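Side-chain contacts in transcription initiation factor IIB,Transcription initiation factor IIB (Methanocaldococcus vulcanius, PDB 5O9I), which is a HINT-fold mini-intein from an archaeal transcription factor and probably excises itself from its host by protein splicing: residues I29-I32 with I33-K37; A57-S60 with N61-K65; P109-V112 with D113-R116. All coordinates share one frame; numbering follows the deposited sequence.

Contact 1 (I29-I32 with I33-K37); sequences IDEI and IKNSK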
loop_
_atom_site.group_PDB
_atom_site.type_symbol
_atom_site.label_atom_id
_atom_site.label_comp_id
_atom_site.label_asym_id
_atom_site.label_seq_id
_atom_site.Cartn_x
_atom_site.Cartn_y
_atom_site.Cartn_z
ATOM N N ILE A 29 -8.798 4.449 -8.689
ATOM C CA ILE A 29 -8.403 5.834 -8.516
ATOM C C ILE A 29 -8.629 6.670 -9.742
ATOM O O ILE A 29 -9.113 7.790 -9.618
ATOM C CB ILE A 29 -6.949 5.949 -8.029
ATOM C CG1 ILE A 29 -6.921 5.661 -6.524
ATOM C CG2 ILE A 29 -6.390 7.339 -8.330
ATOM C CD1 ILE A 29 -5.542 5.521 -5.943
ATOM N N ASP A 30 -8.234 6.154 -10.906
ATOM C CA ASP A 30 -8.617 6.741 -12.210
ATOM C C ASP A 30 -10.104 7.061 -12.181
ATOM O O ASP A 30 -10.498 8.208 -12.240
ATOM C CB ASP A 30 -8.276 5.808 -13.355
ATOM C CG ASP A 30 -6.770 5.674 -13.558
ATOM O OD1 ASP A 30 -6.047 6.239 -12.735
ATOM O OD2 ASP A 30 -6.268 5.031 -14.512
ATOM N N GLU A 31 -10.916 6.051 -11.966
ATOM C CA GLU A 31 -12.373 6.209 -11.877
ATOM C C GLU A 31 -12.799 7.326 -10.916
ATOM O O GLU A 31 -13.483 8.227 -11.294
ATOM C CB GLU A 31 -13.034 4.883 -11.464
ATOM C CG GLU A 31 -14.522 4.812 -11.783
ATOM C CD GLU A 31 -15.437 4.409 -10.618
ATOM O OE1 GLU A 31 -14.981 3.817 -9.578
ATOM O OE2 GLU A 31 -16.644 4.717 -10.763
ATOM N N ILE A 32 -12.356 7.286 -9.696
ATOM C CA ILE A 32 -12.687 8.312 -8.686
ATOM C C ILE A 32 -12.345 9.718 -9.114
ATOM O O ILE A 32 -13.177 10.624 -8.967
ATOM C CB ILE A 32 -11.921 8.050 -7.388
ATOM C CG1 ILE A 32 -12.529 6.842 -6.678
ATOM C CG2 ILE A 32 -11.973 9.242 -6.452
ATOM C CD1 ILE A 32 -11.571 6.225 -5.707
ATOM N N ILE A 33 -11.104 9.898 -9.584
ATOM C CA ILE A 33 -10.619 11.164 -10.152
ATOM C C ILE A 33 -11.503 11.557 -11.329
ATOM O O ILE A 33 -11.995 12.699 -11.388
ATOM C CB ILE A 33 -9.135 11.059 -10.637
ATOM C CG1 ILE A 33 -8.174 11.066 -9.438
ATOM C CG2 ILE A 33 -8.737 12.144 -11.677
ATOM C CD1 ILE A 33 -6.714 10.817 -9.757
ATOM N N LYS A 34 -11.686 10.598 -12.253
ATOM C CA LYS A 34 -12.475 10.791 -13.443
ATOM C C LYS A 34 -13.867 11.348 -13.118
ATOM O O LYS A 34 -14.330 12.240 -13.844
ATOM C CB LYS A 34 -12.599 9.492 -14.281
ATOM C CG LYS A 34 -12.807 9.705 -15.787
ATOM C CD LYS A 34 -13.922 8.880 -16.441
ATOM C CE LYS A 34 -13.937 9.105 -17.955
ATOM N NZ LYS A 34 -15.299 9.168 -18.572
ATOM N N ASN A 35 -14.523 10.868 -12.048
ATOM C CA ASN A 35 -15.888 11.335 -11.748
ATOM C C ASN A 35 -16.038 12.148 -10.488
ATOM O O ASN A 35 -17.140 12.227 -9.922
ATOM C CB ASN A 35 -16.932 10.197 -11.784
ATOM C CG ASN A 35 -16.502 8.962 -11.081
ATOM O OD1 ASN A 35 -15.746 8.984 -10.105
ATOM N ND2 ASN A 35 -17.011 7.836 -11.573
ATOM N N SER A 36 -14.959 12.798 -10.049
ATOM C CA SER A 36 -15.060 13.748 -8.935
ATOM C C SER A 36 -15.499 15.114 -9.479
ATOM O O SER A 36 -16.060 15.177 -10.581
ATOM C CB SER A 36 -13.744 13.806 -8.167
ATOM O OG SER A 36 -12.864 14.753 -8.739
ATOM N N LYS A 37 -15.276 16.179 -8.722
ATOM C CA LYS A 37 -15.588 17.524 -9.219
ATOM C C LYS A 37 -14.434 18.536 -9.171
ATOM O O LYS A 37 -14.341 19.421 -10.021
ATOM C CB LYS A 37 -16.729 18.166 -8.414
ATOM C CG LYS A 37 -18.002 17.360 -8.167
ATOM C CD LYS A 37 -18.897 17.291 -9.376
ATOM C CE LYS A 37 -20.122 16.446 -9.069
ATOM N NZ LYS A 37 -20.340 15.493 -10.177
#

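Contact 2 (A57-S60 with N61-K65); sequences AFDS and NYKFK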
loop_
_atom_site.group_PDB
_atom_site.type_symbol
_atom_site.label_atom_id
_atom_site.label_comp_id
_atom_site.label_asym_id
_atom_site.label_seq_id
_atom_site.Cartn_x
_atom_site.Cartn_y
_atom_site.Cartn_z
ATOM N N ALA A 57 -6.397 -1.195 7.375
ATOM C CA ALA A 57 -5.218 -0.600 8.005
ATOM C C ALA A 57 -5.080 -1.154 9.364
ATOM O O ALA A 57 -6.053 -1.546 9.959
ATOM C CB ALA A 57 -5.384 0.869 8.122
ATOM N N PHE A 58 -3.860 -1.204 9.872
ATOM C CA PHE A 58 -3.677 -1.677 11.218
ATOM C C PHE A 58 -3.753 -0.560 12.203
ATOM O O PHE A 58 -3.336 0.549 11.916
ATOM C CB PHE A 58 -2.385 -2.422 11.348
ATOM C CG PHE A 58 -1.148 -1.558 11.356
ATOM C CD1 PHE A 58 -0.726 -0.888 12.545
ATOM C CD2 PHE A 58 -0.336 -1.508 10.271
ATOM C CE1 PHE A 58 0.416 -0.125 12.574
ATOM C CE2 PHE A 58 0.848 -0.830 10.319
ATOM C CZ PHE A 58 1.197 -0.088 11.463
ATOM N N ASP A 59 -4.215 -0.906 13.389
ATOM C CA ASP A 59 -4.478 -0.011 14.469
ATOM C C ASP A 59 -3.308 -0.084 15.443
ATOM O O ASP A 59 -2.316 -0.769 15.213
ATOM C CB ASP A 59 -5.859 -0.319 15.089
ATOM C CG ASP A 59 -5.929 -1.645 15.893
ATOM O OD1 ASP A 59 -4.882 -2.261 16.206
ATOM O OD2 ASP A 59 -7.024 -2.088 16.343
ATOM N N SER A 60 -3.410 0.620 16.559
ATOM C CA SER A 60 -2.306 0.731 17.490
ATOM C C SER A 60 -1.989 -0.575 18.260
ATOM O O SER A 60 -0.863 -0.733 18.763
ATOM C CB SER A 60 -2.617 1.849 18.470
ATOM O OG SER A 60 -3.736 1.506 19.256
ATOM N N ASN A 61 -2.967 -1.483 18.343
ATOM C CA ASN A 61 -2.717 -2.899 18.684
ATOM C C ASN A 61 -2.223 -3.822 17.575
ATOM O O ASN A 61 -2.062 -5.020 17.812
ATOM C CB ASN A 61 -3.974 -3.496 19.260
ATOM C CG ASN A 61 -4.345 -2.840 20.540
ATOM O OD1 ASN A 61 -3.484 -2.621 21.381
ATOM N ND2 ASN A 61 -5.594 -2.534 20.708
ATOM N N TYR A 62 -1.913 -3.269 16.409
ATOM C CA TYR A 62 -1.428 -4.045 15.281
ATOM C C TYR A 62 -2.481 -4.997 14.698
ATOM O O TYR A 62 -2.120 -6.020 14.115
ATOM C CB TYR A 62 -0.123 -4.803 15.618
ATOM C CG TYR A 62 1.139 -4.032 15.871
ATOM C CD1 TYR A 62 1.252 -2.645 15.582
ATOM C CD2 TYR A 62 2.253 -4.700 16.407
ATOM C CE1 TYR A 62 2.446 -1.962 15.843
ATOM C CE2 TYR A 62 3.447 -4.017 16.677
ATOM C CZ TYR A 62 3.522 -2.658 16.420
ATOM O OH TYR A 62 4.711 -2.043 16.662
ATOM N N LYS A 63 -3.752 -4.616 14.827
ATOM C CA LYS A 63 -4.862 -5.361 14.305
ATOM C C LYS A 63 -5.519 -4.610 13.168
ATOM O O LYS A 63 -5.686 -3.409 13.246
ATOM C CB LYS A 63 -5.890 -5.540 15.387
ATOM C CG LYS A 63 -5.401 -6.283 16.627
ATOM C CD LYS A 63 -5.119 -7.765 16.389
ATOM C CE LYS A 63 -6.347 -8.478 15.774
ATOM N NZ LYS A 63 -6.103 -9.934 15.560
ATOM N N PHE A 64 -5.944 -5.336 12.143
ATOM C CA PHE A 64 -6.613 -4.798 11.014
ATOM C C PHE A 64 -8.054 -4.404 11.280
ATOM O O PHE A 64 -8.757 -4.965 12.152
ATOM C CB PHE A 64 -6.566 -5.761 9.834
ATOM C CG PHE A 64 -5.191 -5.988 9.286
ATOM C CD1 PHE A 64 -4.319 -4.951 9.078
ATOM C CD2 PHE A 64 -4.787 -7.252 8.976
ATOM C CE1 PHE A 64 -3.049 -5.157 8.604
ATOM C CE2 PHE A 64 -3.506 -7.500 8.452
ATOM C CZ PHE A 64 -2.634 -6.442 8.285
ATOM N N LYS A 65 -8.400 -3.304 10.627
ATOM C CA LYS A 65 -9.788 -2.833 10.561
ATOM C C LYS A 65 -9.991 -1.884 9.368
ATOM O O LYS A 65 -9.039 -1.290 8.818
ATOM C CB LYS A 65 -10.260 -2.232 11.887
ATOM C CG LYS A 65 -9.873 -0.805 12.203
ATOM C CD LYS A 65 -10.726 -0.373 13.421
ATOM C CE LYS A 65 -10.493 1.069 13.893
ATOM N NZ LYS A 65 -9.345 1.318 14.853
HETATM O O HOH W 1 -8.826 -3.680 14.908
#

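Contact 3 (P109-V112 with D113-R116); sequences PIRV and DDLR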
loop_
_atom_site.group_PDB
_atom_site.type_symbol
_atom_site.label_atom_id
_atom_site.label_comp_id
_atom_site.label_asym_id
_atom_site.label_seq_id
_atom_site.Cartn_x
_atom_site.Cartn_y
_atom_site.Cartn_z
ATOM N N PRO A 109 8.605 1.936 9.937
ATOM C CA PRO A 109 8.724 2.117 8.508
ATOM C C PRO A 109 10.137 1.939 8.081
ATOM O O PRO A 109 11.071 2.093 8.851
ATOM C CB PRO A 109 8.310 3.577 8.286
ATOM C CG PRO A 109 7.491 3.923 9.481
ATOM C CD PRO A 109 8.112 3.156 10.601
ATOM N N ILE A 110 10.282 1.597 6.831
ATOM C CA ILE A 110 11.549 1.528 6.228
ATOM C C ILE A 110 11.286 1.822 4.774
ATOM O O ILE A 110 10.344 1.304 4.171
ATOM C CB ILE A 110 12.182 0.138 6.447
ATOM C CG1 ILE A 110 13.720 0.229 6.350
ATOM C CG2 ILE A 110 11.576 -0.938 5.539
ATOM C CD1 ILE A 110 14.325 0.822 7.639
ATOM N N ARG A 111 12.154 2.641 4.218
ATOM C CA ARG A 111 11.948 3.084 2.864
ATOM C C ARG A 111 12.493 2.013 1.976
ATOM O O ARG A 111 13.366 1.240 2.381
ATOM C CB ARG A 111 12.421 4.497 2.537
ATOM C CG ARG A 111 13.256 5.210 3.558
ATOM C CD ARG A 111 13.401 6.684 3.216
ATOM N NE ARG A 111 13.281 7.045 1.801
ATOM C CZ ARG A 111 14.199 6.820 0.865
ATOM N NH1 ARG A 111 15.329 6.164 1.125
ATOM N NH2 ARG A 111 13.976 7.222 -0.377
ATOM N N VAL A 112 11.943 1.942 0.783
ATOM C CA VAL A 112 12.140 0.785 -0.036
ATOM C C VAL A 112 13.542 0.736 -0.622
ATOM O O VAL A 112 14.178 -0.304 -0.562
ATOM C CB VAL A 112 11.052 0.707 -1.115
ATOM C CG1 VAL A 112 11.418 -0.269 -2.205
ATOM C CG2 VAL A 112 9.737 0.283 -0.486
ATOM N N ASP A 113 14.037 1.846 -1.168
ATOM C CA ASP A 113 15.393 1.849 -1.740
ATOM C C ASP A 113 16.503 1.594 -0.695
ATOM O O ASP A 113 17.619 1.209 -1.066
ATOM C CB ASP A 113 15.671 3.100 -2.614
ATOM C CG ASP A 113 15.172 4.411 -1.992
ATOM O OD1 ASP A 113 15.109 4.543 -0.736
ATOM O OD2 ASP A 113 14.818 5.310 -2.778
ATOM N N ASP A 114 16.189 1.782 0.595
ATOM C CA ASP A 114 17.019 1.286 1.691
ATOM C C ASP A 114 16.860 -0.201 2.039
ATOM O O ASP A 114 17.464 -0.670 3.004
ATOM C CB ASP A 114 16.746 2.100 2.949
ATOM C CG ASP A 114 17.239 3.515 2.827
ATOM O OD1 ASP A 114 18.459 3.711 2.670
ATOM O OD2 ASP A 114 16.416 4.436 2.931
ATOM N N LEU A 115 16.070 -0.959 1.295
ATOM C CA LEU A 115 15.904 -2.359 1.635
ATOM C C LEU A 115 17.054 -3.133 1.067
ATOM O O LEU A 115 17.790 -2.637 0.216
ATOM C CB LEU A 115 14.583 -2.948 1.111
ATOM C CG LEU A 115 13.255 -2.593 1.802
ATOM C CD1 LEU A 115 12.131 -3.175 0.981
ATOM C CD2 LEU A 115 13.197 -3.164 3.202
ATOM N N ARG A 116 17.176 -4.360 1.560
ATOM C CA ARG A 116 18.157 -5.318 1.104
ATOM C C ARG A 116 17.547 -6.700 1.222
ATOM O O ARG A 116 16.662 -6.926 2.063
ATOM C CB ARG A 116 19.424 -5.182 1.975
ATOM C CG ARG A 116 19.310 -5.744 3.388
ATOM C CD ARG A 116 20.186 -5.052 4.440
ATOM N NE ARG A 116 19.365 -4.241 5.359
ATOM C CZ ARG A 116 19.800 -3.650 6.487
ATOM N NH1 ARG A 116 21.078 -3.739 6.870
ATOM N NH2 ARG A 116 18.941 -2.956 7.239
#

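Contact 1 (I29-I32 with I33-K37)
With chi1 at -79° in Ile29, CG2 lies opposite the backbone N, while Ile33, with CG1 opposite its own carbonyl carbon and an extended chi2 of 174°, sends CD1 back along the helix; the two methyls meet one turn apart, CG2 of Ile29 to CD1 of Ile33 at 3.8 Å. Under this pair runs the backbone ladder of the last turn of helix 25-34. Ile33 N bonds to Ile29 O at 2.9 Å, almost straight, and Lys34 N to Asp30 O at 2.7 Å. At Asn35, the first residue to leave helical geometry, the pattern divides: its N bonds to Glu31 O at 2.9 Å and, weakly, to Ile32 O at 3.4 Å. One residue on, Ser36 N donates to Ile33 O at 3.3 Å, a step of three instead of four. The apolar ridge packs on the sheet below, Ile29 on Val72 and Leu175, Ile33 on Ala48, and Asp30 OD1 is held by Tyr173 and Arg74. The chemistry therefore separates two tasks: methyl packing, with the polar grip on Asp30, joins the helix to the sheet, while successive carbonyls, passing from i+4 to i+3 donors, end the helix without an abrupt break in bonding.

Contact 2 (A57-S60 with N61-K65)
Strands 53-58 and 64-68 form a beta hairpin, and this local contact is its reversal: a type I turn from Asp59 to Tyr62, followed by the G1-bulge pattern, with Tyr62 in a left-handed conformation. Ala57 and Lys65 form the hydrogen-bonded antiparallel pair that leads into it, and Phe58 and Phe64 the next, non-hydrogen-bonded one. Tyr62 N closes the turn on Asp59 O at 2.8 Å, and Asp59 N reaches Lys63 O at 2.9 Å. The Asp59 side chain adds a further clasp: chi1 of 71° places its carboxylate over the loop, where OD1 accepts Lys63 N at 3.0 Å from well above the carboxylate plane. Aromatic groups cover the side of the hairpin bearing Phe58. Tyr62 points the edge of its ring at the Phe58 face in an offset edge-to-face pair, centroids 5.8 Å apart and planes at 88°, while CD1 of Phe64 lies 3.9 Å from Phe58 CB. Phe100 and Phe154 extend this aromatic group, and Lys63 NZ leaves the hairpin for a salt bridge with Asp153. On the Asp59 side, one water donates to both Asp59 OD2, at 2.8 Å, and Phe64 O, at 3.0 Å.

Contact 3 (P109-V112 with D113-R116)
As strand 106-111 ends, the backbone of Val112 to Leu115 makes a type I beta turn, closed by Leu115 N on Val112 O at 2.7 Å, the donor standing 53° out of the carbonyl plane. The side chains then divide between a polar and an apolar side. On the polar side, Arg111 bends at chi3 and brings its guanidinium back to two successive aspartates of the turn, which approach it differently. Asp114 OD2 lies at the edge, in the guanidinium plane, and accepts NH1 at 2.7 Å, although the two flat groups are turned 73° against each other. Asp113 also forms a salt bridge, but its OD1 sits over the guanidinium face implausibly close to NH1 and CZ, so the exact placement is doubtful; its OD2 takes a weak bond from NH2.

On the apolar side, chi1 of -75° in Leu115 sets CG beside its own backbone N and turns the branched end toward the strand just left behind. There CD2 meets CG2 of Ile110 at 3.6 Å, and CD1 looks more loosely at Val112 CG1, 4.4 Å away. Ile83 adjoins Leu115, and Phe81 and Val99 adjoin Val112, so the turn packs on neighbouring strands. An alanine at Leu115 lacks CG and both methyls and would probably open a gap against Ile110 CG2 and Ile83 and lose the looser touch on Val112. The polar side implies charge pairing chiefly with Asp114, whose ionised form Arg111 is likely to stabilise while tying turn to strand; Asp113 is the less certain second partner.

The three contacts illustrate how short-range chemistry finishes elements of a single intein splicing domain: a helix end, a hairpin reversal and a strand-to-loop turn. Contact 1 stands apart, its centre 28 Å from that of contact 2 and 31 Å from that of contact 3, with the chain's centre between it and contact 3. Contacts 2 and 3 approach more closely, their nearest atoms about 8 Å apart, and are joined indirectly: Phe100 touches both Phe58 and Pro109, and Tyr62 OH bonds to Val107 N on the strand that leads into contact 3. Val112 also pairs through its backbone with His97, probably the histidine of the TxxH splicing motif.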